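PDB 6BO3: A223 penton protein C-terminal domain-containing protein from Sulfolobus turreted icosahedral virus 1, which probably serves as a structural component of the turrets that project from the vertices of the icosahedral virus particle. Local coordinates for residues A[43-48]-A[113-118]; A[59-64]-A[92-97]; A[164-169]-A[208-213]; A[171-176]-A[187-192]. The protein carries 1 engineered substitution. All blocks are in the same frame, centred on the assembly; numbering follows the deposited sequence.

Interaction 1: residues A[43-48]-A[113-118]; sequences NSFSGL and VKLKGT
Phe45 and Leu115 both carry CG anti to the backbone N (chi1 -178° and -170°), and these torsions turn their side chains onto the same buried side of two adjacent antiparallel strands. There they cross obliquely, Phe45 CZ lying 3.9 Å from Leu115 CD1. The phenyl ring leans over the backbone of 116-118: CE2 of Phe45 is 3.7 Å from Gly117 CA, and its CD2 reaches Thr118 O at 3.2 Å. Such closeness depends on the facing glycines, Gly47 and Gly117, a non-hydrogen-bonded pair with CA atoms just 3.9 Å apart, both with backbone angles that only glycine adopts easily. Two hydrogen-bonded pairs flank them. Ser46 exchanges bonds with Thr118, the shorter being Thr118 N to Ser46 O at 2.8 Å, and Leu48 exchanges bonds with Lys116, where Leu48 N sits 2.7 Å from Lys116 O. On the buried side Phe89 also meets the Phe45 ring edge-to-face; on the other face Ser46 OG is hydrogen-bonded to Asn91 and His120. The strands, 44-53 and 111-120, are neighbours in a jelly-roll sheet. The chemistry thus implies a join held by four backbone hydrogen bonds, with glycines between them that let strands and ring come this close.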
loop_
_atom_site.group_PDB
_atom_site.type_symbol
_atom_site.label_atom_id
_atom_site.label_comp_id
_atom_site.label_asym_id
_atom_site.label_seq_id
_atom_site.Cartn_x
_atom_site.Cartn_y
_atom_site.Cartn_z
ATOM N N ASN A 43 5.770 -27.473 -10.649
ATOM C CA ASN A 43 5.275 -26.111 -10.783
ATOM C C ASN A 43 6.130 -25.104 -10.068
ATOM O O ASN A 43 6.885 -25.438 -9.154
ATOM C CB ASN A 43 3.865 -26.000 -10.206
ATOM C CG ASN A 43 2.847 -26.807 -10.975
ATOM O OD1 ASN A 43 2.855 -26.830 -12.200
ATOM N ND2 ASN A 43 1.944 -27.467 -10.253
ATOM N N SER A 44 5.960 -23.852 -10.476
ATOM C CA SER A 44 6.611 -22.727 -9.849
ATOM C C SER A 44 5.555 -21.678 -9.505
ATOM O O SER A 44 4.566 -21.590 -10.199
ATOM C CB SER A 44 7.613 -22.138 -10.819
ATOM O OG SER A 44 8.519 -21.334 -10.115
ATOM N N PHE A 45 5.767 -20.899 -8.447
ATOM C CA PHE A 45 4.812 -19.853 -8.036
ATOM C C PHE A 45 5.497 -18.495 -8.022
ATOM O O PHE A 45 6.602 -18.374 -7.518
ATOM C CB PHE A 45 4.236 -20.124 -6.642
ATOM C CG PHE A 45 3.209 -19.105 -6.205
ATOM C CD1 PHE A 45 3.480 -18.206 -5.177
ATOM C CD2 PHE A 45 1.977 -19.016 -6.851
ATOM C CE1 PHE A 45 2.533 -17.252 -4.794
ATOM C CE2 PHE A 45 1.030 -18.062 -6.471
ATOM C CZ PHE A 45 1.307 -17.193 -5.432
ATOM N N SER A 46 4.818 -17.495 -8.557
ATOM C CA SER A 46 5.263 -16.106 -8.548
ATOM C C SER A 46 4.070 -15.307 -8.059
ATOM O O SER A 46 2.975 -15.504 -8.578
ATOM C CB SER A 46 5.606 -15.654 -9.969
ATOM O OG SER A 46 6.718 -16.362 -10.472
ATOM N N GLY A 47 4.266 -14.431 -7.076
ATOM C CA GLY A 47 3.148 -13.676 -6.477
ATOM C C GLY A 47 3.436 -13.296 -5.044
ATOM O O GLY A 47 4.584 -13.008 -4.688
ATOM N N LEU A 48 2.395 -13.311 -4.209
ATOM C CA LEU A 48 2.447 -12.700 -2.896
ATOM C C LEU A 48 1.600 -13.503 -1.922
ATOM O O LEU A 48 0.552 -14.035 -2.288
ATOM C CB LEU A 48 1.899 -11.251 -2.919
ATOM C CG LEU A 48 2.421 -10.158 -3.876
ATOM C CD1 LEU A 48 1.468 -8.962 -3.919
ATOM C CD2 LEU A 48 3.803 -9.706 -3.473
ATOM N N VAL A 113 -5.227 -13.745 5.590
ATOM C CA VAL A 113 -4.049 -14.158 4.854
ATOM C C VAL A 113 -4.392 -14.317 3.366
ATOM O O VAL A 113 -5.292 -15.101 3.002
ATOM C CB VAL A 113 -3.475 -15.437 5.486
ATOM C CG1 VAL A 113 -2.332 -15.981 4.650
ATOM C CG2 VAL A 113 -3.004 -15.147 6.900
ATOM N N LYS A 114 -3.728 -13.520 2.517
ATOM C CA LYS A 114 -4.021 -13.492 1.087
ATOM C C LYS A 114 -2.878 -14.065 0.264
ATOM O O LYS A 114 -1.709 -13.663 0.427
ATOM C CB LYS A 114 -4.313 -12.076 0.579
ATOM C CG LYS A 114 -5.300 -11.262 1.385
ATOM C CD LYS A 114 -5.048 -9.778 1.138
ATOM C CE LYS A 114 -6.315 -9.003 0.856
ATOM N NZ LYS A 114 -5.997 -7.819 0.012
ATOM N N LEU A 115 -3.248 -15.000 -0.612
ATOM C CA LEU A 115 -2.359 -15.617 -1.588
ATOM C C LEU A 115 -2.825 -15.232 -2.996
ATOM O O LEU A 115 -3.960 -15.537 -3.426
ATOM C CB LEU A 115 -2.331 -17.138 -1.427
ATOM C CG LEU A 115 -1.256 -17.846 -2.243
ATOM C CD1 LEU A 115 0.094 -17.412 -1.717
ATOM C CD2 LEU A 115 -1.431 -19.361 -2.178
ATOM N N LYS A 116 -1.943 -14.530 -3.699
ATOM C CA LYS A 116 -2.238 -14.008 -5.016
ATOM C C LYS A 116 -1.023 -14.216 -5.910
ATOM O O LYS A 116 0.093 -13.847 -5.532
ATOM C CB LYS A 116 -2.502 -12.495 -4.980
ATOM C CG LYS A 116 -3.623 -12.010 -4.103
ATOM C CD LYS A 116 -3.755 -10.513 -4.297
ATOM C CE LYS A 116 -4.819 -9.914 -3.407
ATOM N NZ LYS A 116 -5.553 -8.858 -4.144
ATOM N N GLY A 117 -1.236 -14.784 -7.090
ATOM C CA GLY A 117 -0.153 -14.938 -8.042
ATOM C C GLY A 117 -0.487 -15.900 -9.154
ATOM O O GLY A 117 -1.657 -16.135 -9.463
ATOM N N THR A 118 0.561 -16.477 -9.729
ATOM C CA THR A 118 0.450 -17.349 -10.878
ATOM C C THR A 118 1.227 -18.619 -10.587
ATOM O O THR A 118 2.301 -18.573 -9.999
ATOM C CB THR A 118 1.022 -16.684 -12.155
ATOM O OG1 THR A 118 2.400 -16.342 -11.965
ATOM C CG2 THR A 118 0.247 -15.414 -12.506
#

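Interaction 2: residues A[59-64]-A[92-97]; sequences VLLLKK and VPIAEI
Leu61 and Ile97 run alongside one another, with CD2 of Leu61 3.9 Å from Ile97 CG1. The same leucine methyl meets Ile94 CD1 at 4.0 Å, the two side chains crossing at a slant, and Val59 CG1 extends the row by resting 3.9 Å from Ile97 CG2. Ile97 has CG1 beside the backbone N and CG2 anti to it (chi1 -59°), which offers one branch to Leu61 while CG2 reaches Val59. Apart from Ile94, which sits in the link between the sheets, this apolar strip belongs to strands 57-62 and 96-101 of an antiparallel jelly-roll sheet, and it faces the opposing sheet, where Leu87 and Phe89 of strand 85-93 pack against it.

The pairing is interrupted by a classic beta bulge, in which Ala95 and Glu96 both face Leu62. Leu62 O consequently serves two amides, both in its carbonyl plane: Ala95 N at 2.9 Å and the longer Glu96 N at 3.3 Å. Leu62 N returns a bond to Glu96 O, completing the grip on this strand end just where 92-97 turns from one sheet into the other.

Farther out, on the opposite face, the extended Glu96 chain follows Leu62. Separately, the extended Lys63 chain passes Pro93, its CG near Pro93 O. At the bulge itself, the Ala95 methyl carbon CB comes within 3.3 Å of Lys63 O.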
loop_
_atom_site.group_PDB
_atom_site.type_symbol
_atom_site.label_atom_id
_atom_site.label_comp_id
_atom_site.label_asym_id
_atom_site.label_seq_id
_atom_site.Cartn_x
_atom_site.Cartn_y
_atom_site.Cartn_z
ATOM N N VAL A 59 4.986 -19.814 7.872
ATOM C CA VAL A 59 4.778 -20.210 6.482
ATOM C C VAL A 59 5.790 -21.300 6.139
ATOM O O VAL A 59 6.993 -21.037 6.124
ATOM C CB VAL A 59 4.924 -19.020 5.505
ATOM C CG1 VAL A 59 4.685 -19.446 4.067
ATOM C CG2 VAL A 59 3.972 -17.881 5.855
ATOM N N LEU A 60 5.307 -22.517 5.875
ATOM C CA LEU A 60 6.178 -23.600 5.409
ATOM C C LEU A 60 6.070 -23.780 3.873
ATOM O O LEU A 60 5.000 -23.985 3.301
ATOM C CB LEU A 60 5.893 -24.880 6.196
ATOM C CG LEU A 60 6.902 -26.035 6.276
ATOM C CD1 LEU A 60 8.340 -25.620 6.572
ATOM C CD2 LEU A 60 6.415 -27.022 7.330
ATOM N N LEU A 61 7.201 -23.644 3.208
ATOM C CA LEU A 61 7.288 -23.846 1.771
ATOM C C LEU A 61 7.915 -25.213 1.540
ATOM O O LEU A 61 9.064 -25.442 1.914
ATOM C CB LEU A 61 8.133 -22.757 1.128
ATOM C CG LEU A 61 7.697 -21.309 1.372
ATOM C CD1 LEU A 61 8.686 -20.385 0.700
ATOM C CD2 LEU A 61 6.281 -21.004 0.918
ATOM N N LEU A 62 7.156 -26.114 0.926
ATOM C CA LEU A 62 7.540 -27.521 0.814
ATOM C C LEU A 62 7.757 -27.871 -0.636
ATOM O O LEU A 62 6.861 -27.677 -1.454
ATOM C CB LEU A 62 6.432 -28.440 1.331
ATOM C CG LEU A 62 6.088 -28.530 2.812
ATOM C CD1 LEU A 62 5.551 -27.211 3.319
ATOM C CD2 LEU A 62 5.052 -29.627 3.014
ATOM N N LYS A 63 8.935 -28.394 -0.954
ATOM C CA LYS A 63 9.215 -28.842 -2.327
ATOM C C LYS A 63 8.399 -30.064 -2.757
ATOM O O LYS A 63 8.150 -30.229 -3.944
ATOM C CB LYS A 63 10.718 -29.063 -2.559
ATOM C CG LYS A 63 11.353 -27.856 -3.229
ATOM C CD LYS A 63 12.867 -27.900 -3.240
ATOM C CE LYS A 63 13.429 -26.608 -3.820
ATOM N NZ LYS A 63 14.757 -26.247 -3.262
ATOM N N LYS A 64 7.973 -30.892 -1.801
ATOM C CA LYS A 64 7.099 -32.046 -2.085
ATOM C C LYS A 64 5.885 -32.011 -1.144
ATOM O O LYS A 64 5.974 -31.486 -0.035
ATOM C CB LYS A 64 7.880 -33.361 -1.920
ATOM C CG LYS A 64 9.328 -33.300 -2.413
ATOM C CD LYS A 64 10.142 -34.523 -2.011
ATOM C CE LYS A 64 11.634 -34.219 -1.922
ATOM N NZ LYS A 64 12.326 -34.216 -3.247
ATOM N N VAL A 92 9.292 -19.572 -7.751
ATOM C CA VAL A 92 9.734 -20.420 -6.633
ATOM C C VAL A 92 9.124 -21.820 -6.833
ATOM O O VAL A 92 7.897 -21.948 -6.900
ATOM C CB VAL A 92 9.326 -19.814 -5.254
ATOM C CG1 VAL A 92 9.816 -20.665 -4.099
ATOM C CG2 VAL A 92 9.847 -18.371 -5.088
ATOM N N PRO A 93 9.968 -22.864 -6.945
ATOM C CA PRO A 93 9.440 -24.212 -7.117
ATOM C C PRO A 93 8.928 -24.705 -5.769
ATOM O O PRO A 93 9.704 -24.934 -4.846
ATOM C CB PRO A 93 10.646 -25.013 -7.613
ATOM C CG PRO A 93 11.841 -24.290 -7.088
ATOM C CD PRO A 93 11.432 -22.877 -6.754
ATOM N N ILE A 94 7.614 -24.787 -5.651
ATOM C CA ILE A 94 6.956 -25.134 -4.401
ATOM C C ILE A 94 5.878 -26.098 -4.817
ATOM O O ILE A 94 5.249 -25.874 -5.845
ATOM C CB ILE A 94 6.238 -23.924 -3.760
ATOM C CG1 ILE A 94 7.212 -22.818 -3.389
ATOM C CG2 ILE A 94 5.458 -24.356 -2.525
ATOM C CD1 ILE A 94 6.524 -21.528 -2.994
ATOM N N ALA A 95 5.685 -27.161 -4.040
ATOM C CA ALA A 95 4.530 -28.039 -4.215
ATOM C C ALA A 95 3.378 -27.715 -3.257
ATOM O O ALA A 95 2.236 -28.005 -3.574
ATOM C CB ALA A 95 4.940 -29.490 -4.062
ATOM N N GLU A 96 3.686 -27.152 -2.093
ATOM C CA GLU A 96 2.676 -26.814 -1.077
ATOM C C GLU A 96 3.161 -25.639 -0.235
ATOM O O GLU A 96 4.359 -25.555 0.065
ATOM C CB GLU A 96 2.340 -28.024 -0.178
ATOM C CG GLU A 96 1.244 -27.732 0.841
ATOM C CD GLU A 96 0.845 -28.914 1.716
ATOM O OE1 GLU A 96 -0.230 -28.820 2.349
ATOM O OE2 GLU A 96 1.583 -29.923 1.796
ATOM N N ILE A 97 2.242 -24.717 0.076
ATOM C CA ILE A 97 2.448 -23.643 1.043
ATOM C C ILE A 97 1.551 -23.955 2.250
ATOM O O ILE A 97 0.323 -24.141 2.101
ATOM C CB ILE A 97 2.098 -22.231 0.481
ATOM C CG1 ILE A 97 2.922 -21.877 -0.762
ATOM C CG2 ILE A 97 2.307 -21.154 1.540
ATOM C CD1 ILE A 97 2.265 -20.821 -1.640
#

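Interaction 3: residues A[164-169]-A[208-213]; sequences ISITNT and MTLTSS. Engineered in segment 208-213: Met208 (natural residue Leu).
Ile166 and Leu210 meet end to end, with CG2 of Ile166 3.9 Å from Leu210 CD1 and the isoleucine CD1 almost as near to the same methyl. Next to them lies Met208, an engineered residue where the natural protein has leucine; its SD is 4.3 Å from Ile164 CG2 and equally distant from Ile166 CD1. At the end of this apolar row the chemistry turns polar: Asn168 ND2 donates to Ser212 OG at 2.9 Å, the hydroxyl lying 23° out of the amide plane. Asn168 holds its CG anti to the backbone N (chi1 -162°), and this swings the amide across to the other segment.

Further partners hold that amide. Ser214 OG also bonds ND2, and Ser170 OG bonds OD1, so both ends of the group are engaged and its rotation is probably restricted. Around the hydrophobic part, Ile216 touches Ile166 and Met208, and Leu190 packs against Ile164, Met208 and Leu210.

No backbone bond joins the segments. Strands 164-167 and 208-210 run nearly parallel, 20° apart, with axes 11.0 Å from each other at closest approach, a separation bridged by side chains. This is the face-to-face packing of two four-stranded antiparallel sheets in a beta sandwich, here with jelly-roll topology and with the Asn168-Ser212 hydrogen bond joining the segments at one rim.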
loop_
_atom_site.group_PDB
_atom_site.type_symbol
_atom_site.label_atom_id
_atom_site.label_comp_id
_atom_site.label_asym_id
_atom_site.label_seq_id
_atom_site.Cartn_x
_atom_site.Cartn_y
_atom_site.Cartn_z
ATOM N N ILE A 164 -1.036 18.584 -3.854
ATOM C CA ILE A 164 -1.687 19.562 -4.726
ATOM C C ILE A 164 -1.235 19.287 -6.164
ATOM O O ILE A 164 -0.080 19.566 -6.507
ATOM C CB ILE A 164 -1.321 21.007 -4.307
ATOM C CG1 ILE A 164 -1.654 21.260 -2.832
ATOM C CG2 ILE A 164 -2.010 22.050 -5.160
ATOM C CD1 ILE A 164 -0.435 21.581 -2.001
ATOM N N SER A 165 -2.125 18.740 -6.996
ATOM C CA SER A 165 -1.813 18.459 -8.417
ATOM C C SER A 165 -2.387 19.607 -9.250
ATOM O O SER A 165 -3.582 19.902 -9.179
ATOM C CB SER A 165 -2.377 17.090 -8.855
ATOM O OG SER A 165 -2.528 16.952 -10.258
ATOM N N ILE A 166 -1.519 20.283 -9.995
ATOM C CA ILE A 166 -1.915 21.401 -10.834
ATOM C C ILE A 166 -1.578 21.021 -12.268
ATOM O O ILE A 166 -0.418 20.788 -12.593
ATOM C CB ILE A 166 -1.202 22.705 -10.416
ATOM C CG1 ILE A 166 -1.426 22.988 -8.924
ATOM C CG2 ILE A 166 -1.617 23.858 -11.321
ATOM C CD1 ILE A 166 -2.877 23.202 -8.531
ATOM N N THR A 167 -2.591 20.912 -13.128
ATOM C CA THR A 167 -2.334 20.607 -14.537
ATOM C C THR A 167 -2.377 21.892 -15.401
ATOM O O THR A 167 -3.353 22.654 -15.412
ATOM C CB THR A 167 -3.294 19.522 -15.092
ATOM O OG1 THR A 167 -3.185 18.318 -14.308
ATOM C CG2 THR A 167 -2.981 19.224 -16.562
ATOM N N ASN A 168 -1.308 22.154 -16.126
ATOM C CA ASN A 168 -1.313 23.339 -16.979
ATOM C C ASN A 168 -0.446 23.100 -18.190
ATOM O O ASN A 168 0.389 22.205 -18.176
ATOM C CB ASN A 168 -0.855 24.557 -16.176
ATOM C CG ASN A 168 -1.244 25.870 -16.830
ATOM O OD1 ASN A 168 -0.505 26.387 -17.646
ATOM N ND2 ASN A 168 -2.405 26.412 -16.470
ATOM N N THR A 169 -0.665 23.900 -19.230
ATOM C CA THR A 169 0.063 23.777 -20.493
ATOM C C THR A 169 1.542 24.062 -20.290
ATOM O O THR A 169 2.396 23.349 -20.814
ATOM C CB THR A 169 -0.483 24.753 -21.552
ATOM O OG1 THR A 169 -0.360 26.102 -21.080
ATOM C CG2 THR A 169 -1.943 24.466 -21.842
ATOM N N MET A 208 -4.983 29.826 -2.214
ATOM C CA MET A 208 -4.188 29.404 -3.350
ATOM C C MET A 208 -4.460 30.370 -4.498
ATOM O O MET A 208 -5.596 30.788 -4.715
ATOM C CB MET A 208 -4.563 27.984 -3.747
ATOM C CG MET A 208 -3.604 27.356 -4.745
ATOM S SD MET A 208 -4.166 25.765 -5.383
ATOM C CE MET A 208 -5.458 26.327 -6.473
ATOM N N THR A 209 -3.418 30.747 -5.225
ATOM C CA THR A 209 -3.577 31.655 -6.346
ATOM C C THR A 209 -2.695 31.114 -7.451
ATOM O O THR A 209 -1.493 30.925 -7.226
ATOM C CB THR A 209 -3.143 33.079 -5.989
ATOM O OG1 THR A 209 -3.995 33.603 -4.958
ATOM C CG2 THR A 209 -3.221 33.986 -7.213
ATOM N N LEU A 210 -3.301 30.836 -8.609
ATOM C CA LEU A 210 -2.556 30.386 -9.791
ATOM C C LEU A 210 -2.523 31.469 -10.871
ATOM O O LEU A 210 -3.425 32.315 -10.982
ATOM C CB LEU A 210 -3.116 29.061 -10.360
ATOM C CG LEU A 210 -3.475 27.887 -9.430
ATOM C CD1 LEU A 210 -4.023 26.701 -10.206
ATOM C CD2 LEU A 210 -2.330 27.371 -8.589
ATOM N N THR A 211 -1.472 31.432 -11.675
ATOM C CA THR A 211 -1.234 32.442 -12.708
ATOM C C THR A 211 -1.997 32.172 -14.015
ATOM O O THR A 211 -2.068 33.049 -14.865
ATOM C CB THR A 211 0.277 32.570 -13.018
ATOM O OG1 THR A 211 0.773 31.331 -13.535
ATOM C CG2 THR A 211 1.038 32.910 -11.772
ATOM N N SER A 212 -2.520 30.956 -14.190
ATOM C CA SER A 212 -3.559 30.689 -15.195
ATOM C C SER A 212 -4.433 29.484 -14.828
ATOM O O SER A 212 -4.046 28.591 -14.051
ATOM C CB SER A 212 -2.984 30.549 -16.619
ATOM O OG SER A 212 -2.433 29.272 -16.875
ATOM N N SER A 213 -5.643 29.491 -15.371
ATOM C CA SER A 213 -6.609 28.458 -15.060
ATOM C C SER A 213 -6.076 27.040 -15.349
ATOM O O SER A 213 -5.595 26.751 -16.446
ATOM C CB SER A 213 -7.915 28.714 -15.801
ATOM O OG SER A 213 -8.886 27.789 -15.367
#

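Interaction 4: residues A[171-176]-A[187-192]; sequences TGNIGQ and TFNLQT
The amides of Asn173 and Gln191 stand nearly perpendicular, their planes 78° apart, although the two side chains leave the strands in the same direction. Gln191 NE2 donates to Asn173 OD1 over 2.8 Å in an almost straight bond (177°) that stays in the glutamine amide plane but is tilted from the carbonyl plane of the asparagine. A bend at chi2 (-63°) folds the Gln191 chain back so that its amide can make this bond. On the other side of the strand pair, Ile174 and Thr192 lie roughly perpendicular to each other, with CG2 of Thr192 3.6 Å from Ile174 CB, while Ile174 CG2 lies against Leu190 O at 3.4 Å.

Between these two faces runs the hairpin of strands 173-181 and 184-191, whose register slips at a classic beta bulge: Ile174 and Gly175 both face Leu190. Leu190 O takes a good bond from Ile174 N, 2.9 Å, and only a weak one from Gly175 N. In return, Leu190 N donates to Gly175 O from above the carbonyl plane. At the open end of the hairpin, away from its turn, Thr192 N bonds Gly172 O, also 2.9 Å. Leu190 packs against Ile164 of the opposing sheet, and Asn168 against both Ile174 and Thr192.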
loop_
_atom_site.group_PDB
_atom_site.type_symbol
_atom_site.label_atom_id
_atom_site.label_comp_id
_atom_site.label_asym_id
_atom_site.label_seq_id
_atom_site.Cartn_x
_atom_site.Cartn_y
_atom_site.Cartn_z
ATOM N N THR A 171 5.117 24.577 -18.006
ATOM C CA THR A 171 5.827 23.831 -16.964
ATOM C C THR A 171 6.575 24.795 -16.049
ATOM O O THR A 171 6.949 25.886 -16.470
ATOM C CB THR A 171 6.838 22.843 -17.580
ATOM O OG1 THR A 171 6.132 21.834 -18.312
ATOM C CG2 THR A 171 7.696 22.167 -16.507
ATOM N N GLY A 172 6.798 24.379 -14.807
ATOM C CA GLY A 172 7.571 25.160 -13.846
ATOM C C GLY A 172 6.627 25.864 -12.893
ATOM O O GLY A 172 5.636 25.291 -12.458
ATOM N N ASN A 173 6.905 27.127 -12.601
ATOM C CA ASN A 173 6.097 27.883 -11.631
ATOM C C ASN A 173 4.635 28.112 -12.100
ATOM O O ASN A 173 4.398 28.466 -13.256
ATOM C CB ASN A 173 6.795 29.219 -11.329
ATOM C CG ASN A 173 8.258 29.039 -10.933
ATOM O OD1 ASN A 173 8.570 28.423 -9.907
ATOM N ND2 ASN A 173 9.166 29.572 -11.751
ATOM N N ILE A 174 3.659 27.894 -11.218
ATOM C CA ILE A 174 2.239 28.051 -11.590
ATOM C C ILE A 174 1.378 28.829 -10.586
ATOM O O ILE A 174 0.256 29.259 -10.921
ATOM C CB ILE A 174 1.599 26.666 -11.898
ATOM C CG1 ILE A 174 0.259 26.791 -12.643
ATOM C CG2 ILE A 174 1.441 25.842 -10.628
ATOM C CD1 ILE A 174 0.319 27.513 -13.977
ATOM N N GLY A 175 1.879 28.993 -9.369
ATOM C CA GLY A 175 1.246 29.869 -8.402
ATOM C C GLY A 175 1.747 29.699 -6.994
ATOM O O GLY A 175 2.885 29.271 -6.766
ATOM N N GLN A 176 0.861 29.993 -6.042
ATOM C CA GLN A 176 1.212 30.057 -4.635
ATOM C C GLN A 176 0.085 29.491 -3.811
ATOM O O GLN A 176 -1.081 29.713 -4.147
ATOM C CB GLN A 176 1.517 31.521 -4.265
ATOM C CG GLN A 176 2.410 32.165 -5.335
ATOM C CD GLN A 176 3.310 33.260 -4.823
ATOM O OE1 GLN A 176 4.532 33.190 -4.990
ATOM N NE2 GLN A 176 2.722 34.299 -4.228
ATOM N N THR A 187 4.072 29.723 3.158
ATOM C CA THR A 187 3.702 29.982 1.798
ATOM C C THR A 187 4.641 29.207 0.870
ATOM O O THR A 187 5.855 29.127 1.108
ATOM C CB THR A 187 3.699 31.492 1.544
ATOM O OG1 THR A 187 2.686 32.098 2.369
ATOM C CG2 THR A 187 3.411 31.785 0.104
ATOM N N PHE A 188 4.055 28.638 -0.177
ATOM C CA PHE A 188 4.734 27.670 -1.042
ATOM C C PHE A 188 4.693 28.105 -2.508
ATOM O O PHE A 188 3.722 28.728 -2.980
ATOM C CB PHE A 188 4.129 26.271 -0.861
ATOM C CG PHE A 188 4.360 25.684 0.502
ATOM C CD1 PHE A 188 3.478 25.926 1.546
ATOM C CD2 PHE A 188 5.476 24.898 0.749
ATOM C CE1 PHE A 188 3.704 25.379 2.806
ATOM C CE2 PHE A 188 5.707 24.351 1.996
ATOM C CZ PHE A 188 4.821 24.594 3.031
ATOM N N ASN A 189 5.772 27.780 -3.214
ATOM C CA ASN A 189 5.944 28.120 -4.617
ATOM C C ASN A 189 5.443 26.914 -5.382
ATOM O O ASN A 189 6.172 25.943 -5.518
ATOM C CB ASN A 189 7.442 28.366 -4.900
ATOM C CG ASN A 189 7.689 29.256 -6.112
ATOM O OD1 ASN A 189 6.827 30.045 -6.506
ATOM N ND2 ASN A 189 8.896 29.165 -6.682
ATOM N N LEU A 190 4.185 26.957 -5.829
ATOM C CA LEU A 190 3.539 25.808 -6.476
ATOM C C LEU A 190 4.037 25.603 -7.901
ATOM O O LEU A 190 4.121 26.557 -8.673
ATOM C CB LEU A 190 2.019 25.994 -6.564
ATOM C CG LEU A 190 1.086 25.573 -5.426
ATOM C CD1 LEU A 190 -0.321 25.743 -5.948
ATOM C CD2 LEU A 190 1.293 24.143 -4.975
ATOM N N GLN A 191 4.302 24.348 -8.249
ATOM C CA GLN A 191 4.747 23.976 -9.587
ATOM C C GLN A 191 3.625 23.257 -10.317
ATOM O O GLN A 191 2.755 22.658 -9.676
ATOM C CB GLN A 191 5.962 23.051 -9.488
ATOM C CG GLN A 191 7.142 23.645 -8.729
ATOM C CD GLN A 191 7.723 24.884 -9.396
ATOM O OE1 GLN A 191 8.433 24.786 -10.393
ATOM N NE2 GLN A 191 7.440 26.057 -8.835
ATOM N N THR A 192 3.644 23.307 -11.650
ATOM C CA THR A 192 2.791 22.424 -12.443
ATOM C C THR A 192 3.197 20.981 -12.108
ATOM O O THR A 192 4.371 20.684 -11.896
ATOM C CB THR A 192 2.882 22.688 -13.967
ATOM O OG1 THR A 192 4.207 22.429 -14.426
ATOM C CG2 THR A 192 2.498 24.126 -14.315
HETATM O O HOH W 1 6.714 21.502 -12.874
HETATM O O HOH W 2 4.940 29.702 -8.720
#

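In the fold
The four contacts fall into two jelly-roll domains on opposite sides of the chain's centre: interactions 1 and 2 in one, 3 and 4 in the other, with the centres of interactions 1 and 3 about 43 Å apart. Within a domain they adjoin. Phe45 N probably bonds Val92 O between interactions 1 and 2, and Thr209 and Thr211 probably bond Gln176 and Ile174 between 3 and 4. Interactions 1, 2 and 4 zip neighbouring strands of one sheet with backbone bonds, 2 and 4 through bulges, each with a buried and a more open face. Interaction 3 instead spans two sheets by apolar packing, with polar contact confined to its rim.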